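Local structure of binding domain (Hc) of Paraclostridial Mosquitocidal Protein 1 (Paraclostridium bifermentans, 6HOX) at residues 91-96 with 167-172; 26-31 with 221-226; 157-162 with 181-186. The protein forms the receptor-binding part of a clostridial-type neurotoxin that targets Anopheles mosquitoes, the part responsible for recognising host nerve cells. All coordinates share one frame; numbering follows the deposited sequence.

Overall arrangement
All three contacts belong to the N-terminal half of the binding domain, a concanavalin-like (lectin-type) jelly roll, and all reach one antiparallel sheet. Contact 2 joins strand 25-32 to strand 218-227, which next pairs with strand 89-96; contact 1 pairs 89-96 with 167-174, and the hairpin partner of the latter, 178-183, carries contact 3. Centres of contacts 1 and 2 lie about 10 Å apart, those of 1 and 3 about 9 Å, and those of 2 and 3 about 18 Å. Along the chain, 26-31 and 221-226 bracket the other four segments, so the first and last of the six become neighbours in the sheet.

Contact 1 (91-96 with 167-172); sequences ISFWIR and RHITIT
Phe-93 and Ile-169 stand side by side on one face of an antiparallel strand pair, while Trp-94 and His-168 cross at about a right angle on the other; the pair belongs to the concanavalin-like jelly roll of the binding domain. The segment axes come within 4.7 Å and run at 173°. Hydrogen-bonded pairs Ile-91/Ile-171, Phe-93/Ile-169 and Ile-95/Arg-167 alternate with the non-hydrogen-bonded pairs Ser-92/Thr-170 and Trp-94/His-168, and each of the first three contributes two backbone bonds. The bond from Ile-169 N to Phe-93 O is 2.7 Å long and nearly straight.

On the face of the hydrogen-bonded pairs, CB of Ile-169 sits over the Phe-93 ring, 3.8 Å from its centroid, displaced toward the rim. The ring arrives there because Phe-93 holds CG between its backbone N and carbonyl carbon (chi1 57°), a crowded position. Ile-95 adds its CG2 branch, 4.1 Å from Ile-169 CG1. Arg-167 starts on this face, but its guanidinium is held by carbonyl oxygens of Phe-156, Ile-157 and Tyr-160.

Across the sheet, CB of His-168 rests 3.6 Å from the centroid of the Trp-94 six-membered ring, almost on the ring normal. The imidazole then turns its edge toward the face of the five-membered ring, with centroids 4.7 Å apart and planes at 65°, a T-shaped pair in which His-168 CD2 approaches Trp-94 NE1. Tyr-243 adjoins both aromatic groups, and Phe-240 of helix 233-241 packs against them. At the NE2 corner of the imidazole, near Ser-92, one water in the ring plane joins the two strands, lying 3.0 Å from His-168 NE2 and 2.8 Å from Ser-92 OG.

Contact 2 (26-31 with 221-226); sequences VFSLGV and LDQFNI
Ile-226 packs against both Val-26 and Phe-27 at the densely filled end of this strand pair. Its CG2 meets Val-26 CG2 at 3.9 Å, and its CD1 lies 4.0 Å from Phe-27 CD2. Phe-27 sends CG away from its backbone N (chi1 -180°), which lays the ring along its own strand toward Leu-29, with the CD2-CE2 side turned to strand 221-226, and CE2 comes within 4.2 Å of Phe-224 CD1. The two phenyl groups meet obliquely on an apolar face shared with Leu-29, whose CB touches Phe-224 CB. Phe-207 and Phe-93 meet the Phe-224 ring from beyond the pair.

The pairing is antiparallel, with the segment axes at 172°, and joins two neighbouring strands of the jelly-roll sheet. Two bulges interrupt its alternation. In the first, a classic beta bulge, Val-26 and Phe-27 both face Ile-226: Val-26 N donates to Ile-226 O at 2.8 Å, whereas the bond from Phe-27 N to the same oxygen is weak. In the second, a G1 bulge, Gln-223 and Phe-224 both face Leu-29. Gln-223 takes positive phi and psi, and Phe-224 N donates to Leu-29 O on a lone pair in the carbonyl plane.

Past this second bulge the direct side-chain packing gives way to water. Val-31 and Gln-223 are both partly exposed, and Val-31 N donates to a water that lies 2.6 Å from Asp-222 OD1. A second water lies 2.9 Å from Gln-223 OE1 and, at a longer 3.2 Å, from Val-31 O.

Contact 3 (157-162 with 181-186); sequences IDKYIS and LYINGD
Irregular backbone in 157-162 meets the end of a strand and its turn in 181-186, and the nearest CA atoms, those of Lys-159 and Ile-183, are 6.6 Å apart. The turn is a type I' beta turn from Ile-183 to Asp-186, the connection of a tight beta-hairpin that joins strands 178-183 and 186-192 of the jelly-roll sheet. Ile-183 and Asp-186 close it with reciprocal backbone bonds, Ile-183 N to Asp-186 O and Asp-186 N to Ile-183 O. Asn-184 and Gly-185 supply the positive phi angles, 51° and 78°.

Ile-183 points toward the loop and fills the apolar part of the contact. Its CG2 lies 3.9 Å from Lys-159 CG, while CD1, on the other branch, meets Ile-161 CD1 at 3.9 Å. Ile-169 and Ile-188 of the flanking strands continue this patch.

Lys-159 runs extended past Ile-183 and bends only at its last torsion (chi4 69°), which brings the ammonium to the carboxylate of Asp-186. The resulting salt bridge, 2.7 Å from Lys-159 NZ to Asp-186 OD2, uses the anti lone pair of that oxygen. Asn-184 OD1 accepts from His-168 N, tying the turn to the neighbouring strand. On its other side the amide faces a water that accepts from Asn-184 ND2 at 3.1 Å and from Lys-159 NZ at 3.0 Å.

Contact 1 (91-96 with 167-172)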
loop_
_atom_site.group_PDB
_atom_site.type_symbol
_atom_site.label_atom_id
_atom_site.label_comp_id
_atom_site.label_asym_id
_atom_site.label_seq_id
_atom_site.Cartn_x
_atom_site.Cartn_y
_atom_site.Cartn_z
ATOM N N ILE A 91 7.898 4.765 17.602
ATOM C CA ILE A 91 7.911 5.451 16.348
ATOM C C ILE A 91 6.958 4.696 15.408
ATOM O O ILE A 91 7.080 3.481 15.264
ATOM C CB ILE A 91 9.348 5.535 15.789
ATOM C CG1 ILE A 91 10.223 6.475 16.626
ATOM C CG2 ILE A 91 9.342 5.951 14.320
ATOM C CD1 ILE A 91 11.687 6.495 16.229
ATOM N N SER A 92 6.035 5.424 14.772
ATOM C CA SER A 92 5.174 4.880 13.700
ATOM C C SER A 92 5.159 5.828 12.495
ATOM O O SER A 92 5.410 7.023 12.620
ATOM C CB SER A 92 3.778 4.560 14.189
ATOM O OG SER A 92 3.010 5.718 14.493
ATOM N N PHE A 93 4.913 5.265 11.310
ATOM C CA PHE A 93 4.829 6.061 10.092
ATOM C C PHE A 93 4.296 5.221 8.930
ATOM O O PHE A 93 4.498 3.963 8.838
ATOM C CB PHE A 93 6.197 6.651 9.717
ATOM C CG PHE A 93 7.318 5.656 9.534
ATOM C CD1 PHE A 93 8.068 5.225 10.617
ATOM C CD2 PHE A 93 7.653 5.185 8.279
ATOM C CE1 PHE A 93 9.095 4.311 10.459
ATOM C CE2 PHE A 93 8.705 4.302 8.115
ATOM C CZ PHE A 93 9.414 3.851 9.207
ATOM N N TRP A 94 3.625 5.940 8.022
ATOM C CA TRP A 94 3.284 5.431 6.711
ATOM C C TRP A 94 4.433 5.765 5.769
ATOM O O TRP A 94 4.909 6.908 5.770
ATOM C CB TRP A 94 1.980 6.051 6.219
ATOM C CG TRP A 94 0.757 5.443 6.826
ATOM C CD1 TRP A 94 -0.022 5.956 7.820
ATOM C CD2 TRP A 94 0.163 4.186 6.457
ATOM N NE1 TRP A 94 -1.071 5.118 8.084
ATOM C CE2 TRP A 94 -0.990 4.028 7.256
ATOM C CE3 TRP A 94 0.475 3.197 5.513
ATOM C CZ2 TRP A 94 -1.803 2.900 7.161
ATOM C CZ3 TRP A 94 -0.348 2.095 5.403
ATOM C CH2 TRP A 94 -1.472 1.954 6.216
ATOM N N ILE A 95 4.845 4.775 4.976
ATOM C CA ILE A 95 5.894 4.932 4.003
ATOM C C ILE A 95 5.460 4.301 2.679
ATOM O O ILE A 95 4.808 3.248 2.646
ATOM C CB ILE A 95 7.225 4.343 4.512
ATOM C CG1 ILE A 95 8.406 4.942 3.742
ATOM C CG2 ILE A 95 7.227 2.824 4.476
ATOM C CD1 ILE A 95 9.766 4.496 4.260
ATOM N N ARG A 96 5.820 4.970 1.586
ATOM C CA ARG A 96 5.684 4.423 0.264
ATOM C C ARG A 96 7.032 4.573 -0.438
ATOM O O ARG A 96 7.455 5.694 -0.734
ATOM C CB ARG A 96 4.558 5.125 -0.498
ATOM C CG ARG A 96 4.138 4.423 -1.782
ATOM C CD ARG A 96 3.032 5.171 -2.490
ATOM N NE ARG A 96 2.673 4.590 -3.779
ATOM C CZ ARG A 96 1.813 5.137 -4.633
ATOM N NH1 ARG A 96 1.349 6.356 -4.420
ATOM N NH2 ARG A 96 1.432 4.481 -5.715
ATOM N N ARG A 167 2.921 1.149 3.226
ATOM C CA ARG A 167 3.177 0.267 4.360
ATOM C C ARG A 167 3.189 1.091 5.652
ATOM O O ARG A 167 3.739 2.194 5.690
ATOM C CB ARG A 167 4.549 -0.407 4.260
ATOM C CG ARG A 167 4.803 -1.197 2.986
ATOM C CD ARG A 167 3.822 -2.326 2.755
ATOM N NE ARG A 167 4.319 -3.190 1.693
ATOM C CZ ARG A 167 3.589 -3.992 0.917
ATOM N NH1 ARG A 167 2.277 -4.120 1.081
ATOM N NH2 ARG A 167 4.215 -4.671 -0.033
ATOM N N HIS A 168 2.616 0.528 6.715
ATOM C CA HIS A 168 2.620 1.172 8.000
ATOM C C HIS A 168 3.669 0.480 8.848
ATOM O O HIS A 168 3.617 -0.743 9.002
ATOM C CB HIS A 168 1.259 1.132 8.697
ATOM C CG HIS A 168 1.266 1.955 9.939
ATOM N ND1 HIS A 168 1.466 1.408 11.180
ATOM C CD2 HIS A 168 1.174 3.289 10.128
ATOM C CE1 HIS A 168 1.477 2.366 12.088
ATOM N NE2 HIS A 168 1.331 3.530 11.467
ATOM N N ILE A 169 4.603 1.275 9.369
ATOM C CA ILE A 169 5.720 0.746 10.164
ATOM C C ILE A 169 5.539 1.222 11.597
ATOM O O ILE A 169 5.237 2.413 11.810
ATOM C CB ILE A 169 7.074 1.217 9.608
ATOM C CG1 ILE A 169 7.179 0.988 8.099
ATOM C CG2 ILE A 169 8.221 0.554 10.363
ATOM C CD1 ILE A 169 7.047 -0.463 7.699
ATOM N N THR A 170 5.725 0.298 12.549
ATOM C CA THR A 170 5.748 0.627 13.952
ATOM C C THR A 170 7.011 0.013 14.569
ATOM O O THR A 170 7.313 -1.145 14.334
ATOM C CB THR A 170 4.488 0.156 14.703
ATOM O OG1 THR A 170 3.287 0.554 14.038
ATOM C CG2 THR A 170 4.436 0.675 16.130
ATOM N N ILE A 171 7.717 0.815 15.377
ATOM C CA ILE A 171 8.907 0.389 16.127
ATOM C C ILE A 171 8.670 0.786 17.594
ATOM O O ILE A 171 8.466 1.959 17.886
ATOM C CB ILE A 171 10.181 1.057 15.551
ATOM C CG1 ILE A 171 10.424 0.688 14.089
ATOM C CG2 ILE A 171 11.424 0.774 16.380
ATOM C CD1 ILE A 171 11.278 1.696 13.385
ATOM N N THR A 172 8.657 -0.193 18.496
ATOM C CA THR A 172 8.457 0.055 19.907
ATOM C C THR A 172 9.788 -0.226 20.619
ATOM O O THR A 172 10.489 -1.209 20.307
ATOM C CB THR A 172 7.266 -0.752 20.450
ATOM O OG1 THR A 172 7.580 -2.144 20.438
ATOM C CG2 THR A 172 5.991 -0.541 19.660
HETATM O O HOH W 1 1.637 6.455 12.129
#

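Contact 2 (26-31 with 221-226)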
loop_
_atom_site.group_PDB
_atom_site.type_symbol
_atom_site.label_atom_id
_atom_site.label_comp_id
_atom_site.label_asym_id
_atom_site.label_seq_id
_atom_site.Cartn_x
_atom_site.Cartn_y
_atom_site.Cartn_z
ATOM N N VAL A 26 3.655 12.668 21.134
ATOM C CA VAL A 26 4.419 13.881 21.420
ATOM C C VAL A 26 4.834 14.582 20.119
ATOM O O VAL A 26 5.258 15.721 20.150
ATOM C CB VAL A 26 5.627 13.604 22.337
ATOM C CG1 VAL A 26 5.183 13.047 23.682
ATOM C CG2 VAL A 26 6.677 12.714 21.694
ATOM N N PHE A 27 4.684 13.901 18.979
ATOM C CA PHE A 27 5.085 14.435 17.689
ATOM C C PHE A 27 4.346 13.681 16.585
ATOM O O PHE A 27 4.291 12.470 16.622
ATOM C CB PHE A 27 6.594 14.276 17.491
ATOM C CG PHE A 27 7.112 14.810 16.183
ATOM C CD1 PHE A 27 7.271 16.172 15.990
ATOM C CD2 PHE A 27 7.428 13.952 15.133
ATOM C CE1 PHE A 27 7.739 16.661 14.780
ATOM C CE2 PHE A 27 7.915 14.439 13.926
ATOM C CZ PHE A 27 8.059 15.792 13.747
ATOM N N SER A 28 3.835 14.410 15.589
ATOM C CA SER A 28 3.173 13.786 14.449
ATOM C C SER A 28 3.392 14.634 13.197
ATOM O O SER A 28 2.806 15.708 13.055
ATOM C CB SER A 28 1.714 13.571 14.710
ATOM O OG SER A 28 1.091 12.999 13.576
ATOM N N LEU A 29 4.197 14.113 12.268
ATOM C CA LEU A 29 4.585 14.860 11.097
ATOM C C LEU A 29 3.620 14.527 9.958
ATOM O O LEU A 29 3.476 13.356 9.585
ATOM C CB LEU A 29 6.017 14.485 10.711
ATOM C CG LEU A 29 6.568 15.151 9.460
ATOM C CD1 LEU A 29 6.773 16.638 9.673
ATOM C CD2 LEU A 29 7.867 14.490 9.035
ATOM N N GLY A 30 2.999 15.571 9.404
ATOM C CA GLY A 30 2.069 15.408 8.304
ATOM C C GLY A 30 1.797 16.727 7.618
ATOM O O GLY A 30 2.510 17.724 7.841
ATOM N N VAL A 31 0.758 16.725 6.781
ATOM C CA VAL A 31 0.369 17.886 6.013
ATOM C C VAL A 31 -0.994 18.325 6.520
ATOM O O VAL A 31 -1.870 17.503 6.673
ATOM C CB VAL A 31 0.290 17.577 4.505
ATOM C CG1 VAL A 31 -0.286 18.749 3.715
ATOM C CG2 VAL A 31 1.641 17.151 3.953
ATOM N N LEU A 221 6.133 9.876 2.744
ATOM C CA LEU A 221 6.168 9.655 4.195
ATOM C C LEU A 221 5.017 10.434 4.843
ATOM O O LEU A 221 4.836 11.621 4.559
ATOM C CB LEU A 221 7.543 10.119 4.688
ATOM C CG LEU A 221 7.949 9.743 6.113
ATOM C CD1 LEU A 221 8.201 8.240 6.248
ATOM C CD2 LEU A 221 9.183 10.538 6.526
ATOM N N ASP A 222 4.231 9.766 5.694
ATOM C CA ASP A 222 3.072 10.385 6.303
ATOM C C ASP A 222 2.862 9.865 7.733
ATOM O O ASP A 222 3.119 8.714 8.046
ATOM C CB ASP A 222 1.827 10.207 5.425
ATOM C CG ASP A 222 0.697 11.165 5.797
ATOM O OD1 ASP A 222 1.018 12.279 6.287
ATOM O OD2 ASP A 222 -0.489 10.791 5.625
ATOM N N GLN A 223 2.348 10.745 8.595
ATOM C CA GLN A 223 2.016 10.419 9.981
ATOM C C GLN A 223 3.242 9.788 10.665
ATOM O O GLN A 223 3.141 8.706 11.270
ATOM C CB GLN A 223 0.795 9.498 10.059
ATOM C CG GLN A 223 -0.445 10.029 9.335
ATOM C CD GLN A 223 -0.951 11.311 9.953
ATOM O OE1 GLN A 223 -1.013 12.359 9.315
ATOM N NE2 GLN A 223 -1.267 11.252 11.228
ATOM N N PHE A 224 4.396 10.463 10.574
ATOM C CA PHE A 224 5.544 10.043 11.335
ATOM C C PHE A 224 5.349 10.537 12.768
ATOM O O PHE A 224 5.432 11.745 13.056
ATOM C CB PHE A 224 6.857 10.512 10.720
ATOM C CG PHE A 224 8.085 9.973 11.410
ATOM C CD1 PHE A 224 8.513 10.495 12.622
ATOM C CD2 PHE A 224 8.821 8.946 10.833
ATOM C CE1 PHE A 224 9.664 10.014 13.235
ATOM C CE2 PHE A 224 9.966 8.460 11.447
ATOM C CZ PHE A 224 10.379 8.990 12.650
ATOM N N ASN A 225 5.022 9.584 13.637
ATOM C CA ASN A 225 4.573 9.839 14.961
ATOM C C ASN A 225 5.610 9.311 15.948
ATOM O O ASN A 225 6.191 8.254 15.715
ATOM C CB ASN A 225 3.219 9.187 15.239
ATOM C CG ASN A 225 2.107 9.756 14.391
ATOM O OD1 ASN A 225 2.313 10.727 13.662
ATOM N ND2 ASN A 225 0.943 9.126 14.464
ATOM N N ILE A 226 5.829 10.076 17.023
ATOM C CA ILE A 226 6.581 9.622 18.210
ATOM C C ILE A 226 5.634 9.633 19.411
ATOM O O ILE A 226 4.913 10.606 19.646
ATOM C CB ILE A 226 7.827 10.488 18.476
ATOM C CG1 ILE A 226 8.748 10.543 17.254
ATOM C CG2 ILE A 226 8.539 9.968 19.723
ATOM C CD1 ILE A 226 9.812 11.606 17.319
HETATM O O HOH W 2 -0.401 14.426 6.079
HETATM O O HOH W 3 -1.996 14.394 7.504
#

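Contact 3 (157-162 with 181-186)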
loop_
_atom_site.group_PDB
_atom_site.type_symbol
_atom_site.label_atom_id
_atom_site.label_comp_id
_atom_site.label_asym_id
_atom_site.label_seq_id
_atom_site.Cartn_x
_atom_site.Cartn_y
_atom_site.Cartn_z
ATOM N N ILE A 157 3.153 -8.617 -2.052
ATOM C CA ILE A 157 1.852 -8.015 -1.934
ATOM C C ILE A 157 1.631 -7.444 -0.526
ATOM O O ILE A 157 1.160 -6.302 -0.399
ATOM C CB ILE A 157 0.755 -9.015 -2.352
ATOM C CG1 ILE A 157 0.757 -9.203 -3.870
ATOM C CG2 ILE A 157 -0.606 -8.565 -1.865
ATOM C CD1 ILE A 157 0.497 -7.914 -4.635
ATOM N N ASP A 158 1.958 -8.218 0.516
ATOM C CA ASP A 158 1.452 -7.905 1.845
ATOM C C ASP A 158 2.454 -7.078 2.662
ATOM O O ASP A 158 2.013 -6.348 3.537
ATOM C CB ASP A 158 0.981 -9.160 2.592
ATOM C CG ASP A 158 2.038 -10.231 2.756
ATOM O OD1 ASP A 158 3.089 -10.112 2.101
ATOM O OD2 ASP A 158 1.797 -11.184 3.534
ATOM N N LYS A 159 3.770 -7.213 2.427
ATOM C CA LYS A 159 4.737 -6.613 3.378
ATOM C C LYS A 159 6.023 -6.039 2.760
ATOM O O LYS A 159 6.592 -5.160 3.378
ATOM C CB LYS A 159 5.064 -7.615 4.485
ATOM C CG LYS A 159 4.054 -7.565 5.617
ATOM C CD LYS A 159 4.366 -8.444 6.780
ATOM C CE LYS A 159 3.327 -8.294 7.873
ATOM N NZ LYS A 159 2.028 -8.863 7.460
ATOM N N TYR A 160 6.481 -6.501 1.592
ATOM C CA TYR A 160 7.781 -6.063 1.053
ATOM C C TYR A 160 7.797 -4.529 0.923
ATOM O O TYR A 160 6.822 -3.930 0.463
ATOM C CB TYR A 160 8.029 -6.767 -0.281
ATOM C CG TYR A 160 9.396 -6.556 -0.867
ATOM C CD1 TYR A 160 10.455 -7.365 -0.500
ATOM C CD2 TYR A 160 9.631 -5.542 -1.775
ATOM C CE1 TYR A 160 11.716 -7.181 -1.038
ATOM C CE2 TYR A 160 10.883 -5.346 -2.329
ATOM C CZ TYR A 160 11.929 -6.167 -1.952
ATOM O OH TYR A 160 13.160 -5.962 -2.490
ATOM N N ILE A 161 8.912 -3.899 1.314
ATOM C CA ILE A 161 8.986 -2.420 1.441
ATOM C C ILE A 161 9.097 -1.746 0.063
ATOM O O ILE A 161 8.332 -0.817 -0.230
ATOM C CB ILE A 161 10.141 -2.005 2.377
ATOM C CG1 ILE A 161 9.968 -2.561 3.790
ATOM C CG2 ILE A 161 10.341 -0.490 2.387
ATOM C CD1 ILE A 161 8.658 -2.211 4.459
ATOM N N SER A 162 10.072 -2.164 -0.756
ATOM C CA SER A 162 10.310 -1.552 -2.048
ATOM C C SER A 162 9.348 -2.138 -3.090
ATOM O O SER A 162 9.763 -2.860 -3.997
ATOM C CB SER A 162 11.757 -1.699 -2.457
ATOM O OG SER A 162 12.572 -0.983 -1.544
ATOM N N LEU A 181 9.639 -4.481 15.889
ATOM C CA LEU A 181 9.249 -3.872 14.624
ATOM C C LEU A 181 8.024 -4.582 14.036
ATOM O O LEU A 181 7.958 -5.814 14.002
ATOM C CB LEU A 181 10.407 -3.903 13.628
ATOM C CG LEU A 181 10.155 -3.057 12.370
ATOM C CD1 LEU A 181 11.414 -2.346 11.907
ATOM C CD2 LEU A 181 9.601 -3.899 11.236
ATOM N N TYR A 182 7.092 -3.763 13.530
ATOM C CA TYR A 182 5.812 -4.180 12.980
ATOM C C TYR A 182 5.665 -3.603 11.562
ATOM O O TYR A 182 6.086 -2.477 11.322
ATOM C CB TYR A 182 4.651 -3.643 13.827
ATOM C CG TYR A 182 4.590 -4.083 15.268
ATOM C CD1 TYR A 182 5.342 -3.448 16.239
ATOM C CD2 TYR A 182 3.732 -5.096 15.681
ATOM C CE1 TYR A 182 5.294 -3.844 17.567
ATOM C CE2 TYR A 182 3.666 -5.498 17.010
ATOM C CZ TYR A 182 4.458 -4.881 17.960
ATOM O OH TYR A 182 4.416 -5.253 19.280
ATOM N N ILE A 183 5.083 -4.383 10.635
ATOM C CA ILE A 183 4.567 -3.875 9.356
ATOM C C ILE A 183 3.066 -4.190 9.315
ATOM O O ILE A 183 2.678 -5.336 9.592
ATOM C CB ILE A 183 5.314 -4.464 8.135
ATOM C CG1 ILE A 183 6.809 -4.162 8.192
ATOM C CG2 ILE A 183 4.707 -3.940 6.842
ATOM C CD1 ILE A 183 7.660 -4.884 7.181
ATOM N N ASN A 184 2.251 -3.162 9.020
ATOM C CA ASN A 184 0.804 -3.244 8.916
ATOM C C ASN A 184 0.240 -3.915 10.175
ATOM O O ASN A 184 -0.630 -4.779 10.105
ATOM C CB ASN A 184 0.382 -3.938 7.613
ATOM C CG ASN A 184 0.821 -3.183 6.368
ATOM O OD1 ASN A 184 1.089 -1.978 6.418
ATOM N ND2 ASN A 184 0.924 -3.878 5.245
ATOM N N GLY A 185 0.752 -3.508 11.342
ATOM C CA GLY A 185 0.218 -3.954 12.609
ATOM C C GLY A 185 0.653 -5.361 12.998
ATOM O O GLY A 185 0.235 -5.842 14.041
ATOM N N ASP A 186 1.444 -6.036 12.152
ATOM C CA ASP A 186 1.981 -7.374 12.433
ATOM C C ASP A 186 3.459 -7.302 12.863
ATOM O O ASP A 186 4.308 -6.765 12.164
ATOM C CB ASP A 186 1.890 -8.280 11.205
ATOM C CG ASP A 186 0.480 -8.611 10.753
ATOM O OD1 ASP A 186 -0.419 -8.658 11.615
ATOM O OD2 ASP A 186 0.299 -8.830 9.541
HETATM O O HOH W 4 0.412 -6.813 6.048
#